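Local coordinates for Iron(III) ABC transporter, periplasmic iron-compound-binding protein (Vibrio cholerae, PDB 3TEF) that probably binds iron-loaded catecholate siderophores in the periplasm and hands them to an ABC transporter for iron uptake, at residues G65-E73 and R88-I99. Numbering follows the deposited sequence.
Sequences GSLFEPDFE and RASKSYDELSKI
R88 lays its extended side chain against both F68 and L67, and its aliphatic part makes the contact. Its CD stands over one face of the F68 ring, 4.1 Å from the ring centroid and 29° off the normal, a CH-pi contact. The guanidinium itself does not stack on F68: the two planes are 81° apart, and F68 CZ meets the guanidinium at its edge. L67 lies alongside R88 and points the same way, with CB 4.0 Å from R88 CD. The charged end reaches past both to the backbone O of Y261 and makes a cation-pi contact with that residue.

Van der Waals packing continues toward the helix of 93-99. P70 faces that segment, its CB 3.8 Å from L96 CD2; P70 CD rests against the S92 hydroxyl, 3.4 Å from OG, without a hydrogen bond. F72 has CG anti to its carbonyl carbon (chi1 -61°), which brings the ring tip near the helix; F72 CE1 lies 3.5 Å from E95 CB and also touches L96 CD2. P70 CB, of the same segment, sits over one face of the F72 ring, offset toward its rim, while I99 CD1 approaches the ring edge.

Polar links between the segments pass through water. One water donates to F68 O at 2.6 Å and also bonds S92 OG; a second donates to L67 O and accepts weakly from A89 N. Within 65-73, S66 OG accepts from F68 N and, at 2.9 Å, from E69 N: an ST turn and an ST motif, closed also by the backbone bond from S66 N to E69 O.

P70 and A89 also touch I25 of strand 22-25. Loop 65-71 and the start of helix 72-77 thus pack along 3-10 segment 90-92 and helix 93-99, in the connection between parallel strands 82-85 and 102-104 of the N-terminal lobe, in the two-lobed fold of family 8 solute-binding proteins.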
loop_
_atom_site.group_PDB
_atom_site.type_symbol
_atom_site.label_atom_id
_atom_site.label_comp_id
_atom_site.label_asym_id
_atom_site.label_seq_id
_atom_site.Cartn_x
_atom_site.Cartn_y
_atom_site.Cartn_z
ATOM N N GLY A 65 -4.091 -9.988 -16.059
ATOM C CA GLY A 65 -2.645 -10.082 -15.993
ATOM C C GLY A 65 -2.128 -10.185 -14.573
ATOM O O GLY A 65 -2.876 -10.556 -13.671
ATOM N N SER A 66 -0.847 -9.883 -14.383
ATOM C CA SER A 66 -0.234 -9.915 -13.062
ATOM C C SER A 66 -0.244 -8.514 -12.481
ATOM O O SER A 66 -0.800 -7.610 -13.088
ATOM C CB SER A 66 1.200 -10.427 -13.145
ATOM O OG SER A 66 2.043 -9.479 -13.790
ATOM N N LEU A 67 0.354 -8.338 -11.302
ATOM C CA LEU A 67 0.449 -7.012 -10.702
ATOM C C LEU A 67 1.290 -6.084 -11.558
ATOM O O LEU A 67 1.102 -4.873 -11.521
ATOM C CB LEU A 67 1.061 -7.075 -9.301
ATOM C CG LEU A 67 0.338 -7.908 -8.238
ATOM C CD1 LEU A 67 1.021 -7.694 -6.884
ATOM C CD2 LEU A 67 -1.146 -7.570 -8.149
ATOM N N PHE A 68 2.224 -6.659 -12.311
ATOM C CA PHE A 68 3.180 -5.855 -13.083
ATOM C C PHE A 68 2.869 -5.798 -14.580
ATOM O O PHE A 68 3.112 -4.771 -15.239
ATOM C CB PHE A 68 4.596 -6.417 -12.905
ATOM C CG PHE A 68 5.117 -6.320 -11.501
ATOM C CD1 PHE A 68 5.779 -5.182 -11.078
ATOM C CD2 PHE A 68 4.938 -7.362 -10.609
ATOM C CE1 PHE A 68 6.255 -5.084 -9.785
ATOM C CE2 PHE A 68 5.406 -7.267 -9.306
ATOM C CZ PHE A 68 6.072 -6.139 -8.900
ATOM N N GLU A 69 2.362 -6.909 -15.111
ATOM C CA GLU A 69 2.224 -7.110 -16.553
ATOM C C GLU A 69 0.780 -7.358 -16.971
ATOM O O GLU A 69 0.259 -8.468 -16.805
ATOM C CB GLU A 69 3.063 -8.310 -16.994
ATOM C CG GLU A 69 4.544 -8.180 -16.707
ATOM C CD GLU A 69 5.303 -7.547 -17.856
ATOM O OE1 GLU A 69 4.855 -6.486 -18.359
ATOM O OE2 GLU A 69 6.335 -8.126 -18.277
ATOM N N PRO A 70 0.132 -6.338 -17.535
ATOM C CA PRO A 70 -1.251 -6.483 -17.993
ATOM C C PRO A 70 -1.350 -7.464 -19.156
ATOM O O PRO A 70 -0.424 -7.559 -19.973
ATOM C CB PRO A 70 -1.614 -5.062 -18.466
ATOM C CG PRO A 70 -0.645 -4.165 -17.754
ATOM C CD PRO A 70 0.628 -4.964 -17.732
ATOM N N ASP A 71 -2.458 -8.190 -19.213
ATOM C CA ASP A 71 -2.797 -9.021 -20.358
ATOM C C ASP A 71 -3.627 -8.153 -21.297
ATOM O O ASP A 71 -4.849 -8.096 -21.195
ATOM C CB ASP A 71 -3.594 -10.248 -19.910
ATOM C CG ASP A 71 -3.943 -11.172 -21.069
ATOM O OD1 ASP A 71 -3.847 -10.737 -22.243
ATOM O OD2 ASP A 71 -4.320 -12.329 -20.799
ATOM N N PHE A 72 -2.950 -7.451 -22.200
ATOM C CA PHE A 72 -3.620 -6.474 -23.047
ATOM C C PHE A 72 -4.712 -7.114 -23.898
ATOM O O PHE A 72 -5.782 -6.542 -24.080
ATOM C CB PHE A 72 -2.612 -5.735 -23.940
ATOM C CG PHE A 72 -1.567 -4.965 -23.172
ATOM C CD1 PHE A 72 -1.876 -3.758 -22.574
ATOM C CD2 PHE A 72 -0.273 -5.451 -23.056
ATOM C CE1 PHE A 72 -0.917 -3.056 -21.870
ATOM C CE2 PHE A 72 0.687 -4.755 -22.344
ATOM C CZ PHE A 72 0.361 -3.556 -21.755
ATOM N N GLU A 73 -4.442 -8.305 -24.414
ATOM C CA GLU A 73 -5.420 -8.965 -25.266
ATOM C C GLU A 73 -6.723 -9.236 -24.515
ATOM O O GLU A 73 -7.808 -8.930 -25.005
ATOM C CB GLU A 73 -4.836 -10.247 -25.874
ATOM C CG GLU A 73 -3.559 -10.003 -26.690
ATOM C CD GLU A 73 -2.941 -11.284 -27.240
ATOM O OE1 GLU A 73 -3.474 -12.384 -26.962
ATOM O OE2 GLU A 73 -1.917 -11.191 -27.953
ATOM N N ARG A 88 2.533 -0.666 -9.590
ATOM C CA ARG A 88 3.365 -1.731 -10.139
ATOM C C ARG A 88 3.219 -1.883 -11.656
ATOM O O ARG A 88 4.175 -2.256 -12.351
ATOM C CB ARG A 88 3.058 -3.063 -9.444
ATOM C CG ARG A 88 3.687 -3.150 -8.072
ATOM C CD ARG A 88 3.268 -4.426 -7.367
ATOM N NE ARG A 88 3.935 -4.570 -6.080
ATOM C CZ ARG A 88 3.486 -4.069 -4.932
ATOM N NH1 ARG A 88 2.366 -3.363 -4.895
ATOM N NH2 ARG A 88 4.173 -4.272 -3.816
ATOM N N ALA A 89 2.036 -1.569 -12.173
ATOM C CA ALA A 89 1.750 -1.755 -13.600
ATOM C C ALA A 89 1.914 -0.458 -14.391
ATOM O O ALA A 89 1.581 -0.401 -15.570
ATOM C CB ALA A 89 0.334 -2.273 -13.788
ATOM N N SER A 90 2.414 0.576 -13.733
ATOM C CA SER A 90 2.350 1.913 -14.319
ATOM C C SER A 90 3.205 2.089 -15.565
ATOM O O SER A 90 2.930 2.972 -16.370
ATOM C CB SER A 90 2.634 2.996 -13.263
ATOM O OG SER A 90 3.929 2.857 -12.714
ATOM N N LYS A 91 4.227 1.256 -15.755
ATOM C CA LYS A 91 5.024 1.374 -16.977
ATOM C C LYS A 91 4.182 1.028 -18.197
ATOM O O LYS A 91 4.554 1.347 -19.331
ATOM C CB LYS A 91 6.284 0.504 -16.932
ATOM C CG LYS A 91 7.261 0.863 -15.818
ATOM C CD LYS A 91 8.585 0.101 -15.958
ATOM C CE LYS A 91 8.379 -1.401 -16.184
ATOM N NZ LYS A 91 7.733 -2.119 -15.021
ATOM N N SER A 92 3.040 0.374 -17.963
ATOM C CA SER A 92 2.182 -0.053 -19.061
ATOM C C SER A 92 1.036 0.899 -19.294
ATOM O O SER A 92 0.159 0.630 -20.106
ATOM C CB SER A 92 1.624 -1.459 -18.811
ATOM O OG SER A 92 2.639 -2.439 -18.932
ATOM N N TYR A 93 1.028 2.006 -18.563
ATOM C CA TYR A 93 -0.055 2.972 -18.674
ATOM C C TYR A 93 -0.327 3.460 -20.095
ATOM O O TYR A 93 -1.483 3.593 -20.497
ATOM C CB TYR A 93 0.221 4.176 -17.783
ATOM C CG TYR A 93 -0.884 5.200 -17.815
ATOM C CD1 TYR A 93 -1.983 5.087 -16.982
ATOM C CD2 TYR A 93 -0.817 6.294 -18.676
ATOM C CE1 TYR A 93 -2.997 6.032 -16.994
ATOM C CE2 TYR A 93 -1.832 7.244 -18.702
ATOM C CZ TYR A 93 -2.909 7.109 -17.861
ATOM O OH TYR A 93 -3.926 8.031 -17.867
ATOM N N ASP A 94 0.731 3.763 -20.845
ATOM C CA ASP A 94 0.536 4.348 -22.163
ATOM C C ASP A 94 -0.228 3.380 -23.052
ATOM O O ASP A 94 -1.135 3.790 -23.783
ATOM C CB ASP A 94 1.864 4.762 -22.809
ATOM C CG ASP A 94 2.869 3.624 -22.867
ATOM O OD1 ASP A 94 2.770 2.667 -22.054
ATOM O OD2 ASP A 94 3.762 3.677 -23.727
ATOM N N GLU A 95 0.126 2.098 -22.957
ATOM C CA GLU A 95 -0.538 1.060 -23.735
ATOM C C GLU A 95 -1.984 0.850 -23.291
ATOM O O GLU A 95 -2.887 0.717 -24.124
ATOM C CB GLU A 95 0.251 -0.252 -23.674
ATOM C CG GLU A 95 1.565 -0.194 -24.420
ATOM C CD GLU A 95 1.355 -0.178 -25.918
ATOM O OE1 GLU A 95 0.332 -0.741 -26.367
ATOM O OE2 GLU A 95 2.196 0.399 -26.645
ATOM N N LEU A 96 -2.208 0.837 -21.978
ATOM C CA LEU A 96 -3.561 0.637 -21.464
ATOM C C LEU A 96 -4.441 1.837 -21.824
ATOM O O LEU A 96 -5.629 1.684 -22.097
ATOM C CB LEU A 96 -3.541 0.424 -19.945
ATOM C CG LEU A 96 -2.881 -0.848 -19.402
ATOM C CD1 LEU A 96 -2.709 -0.747 -17.873
ATOM C CD2 LEU A 96 -3.674 -2.128 -19.768
ATOM N N SER A 97 -3.849 3.037 -21.847
ATOM C CA SER A 97 -4.642 4.240 -22.083
ATOM C C SER A 97 -5.249 4.243 -23.493
ATOM O O SER A 97 -6.243 4.924 -23.747
ATOM C CB SER A 97 -3.829 5.524 -21.820
ATOM O OG SER A 97 -2.749 5.657 -22.739
ATOM N N LYS A 98 -4.666 3.462 -24.398
ATOM C CA LYS A 98 -5.212 3.347 -25.744
ATOM C C LYS A 98 -6.518 2.576 -25.746
ATOM O O LYS A 98 -7.404 2.836 -26.566
ATOM C CB LYS A 98 -4.216 2.660 -26.680
ATOM C CG LYS A 98 -3.011 3.511 -27.000
ATOM C CD LYS A 98 -2.168 2.839 -28.072
ATOM C CE LYS A 98 -1.662 1.486 -27.601
ATOM N NZ LYS A 98 -0.832 0.827 -28.655
ATOM N N ILE A 99 -6.632 1.621 -24.821
ATOM C CA ILE A 99 -7.743 0.681 -24.809
ATOM C C ILE A 99 -8.978 1.299 -24.184
ATOM O O ILE A 99 -10.094 1.115 -24.681
ATOM C CB ILE A 99 -7.372 -0.614 -24.036
ATOM C CG1 ILE A 99 -6.233 -1.346 -24.749
ATOM C CG2 ILE A 99 -8.587 -1.542 -23.888
ATOM C CD1 ILE A 99 -5.783 -2.608 -24.030
HETATM O O HOH W 1 -0.380 -2.695 -10.365
HETATM O O HOH W 2 4.182 -2.962 -16.788
#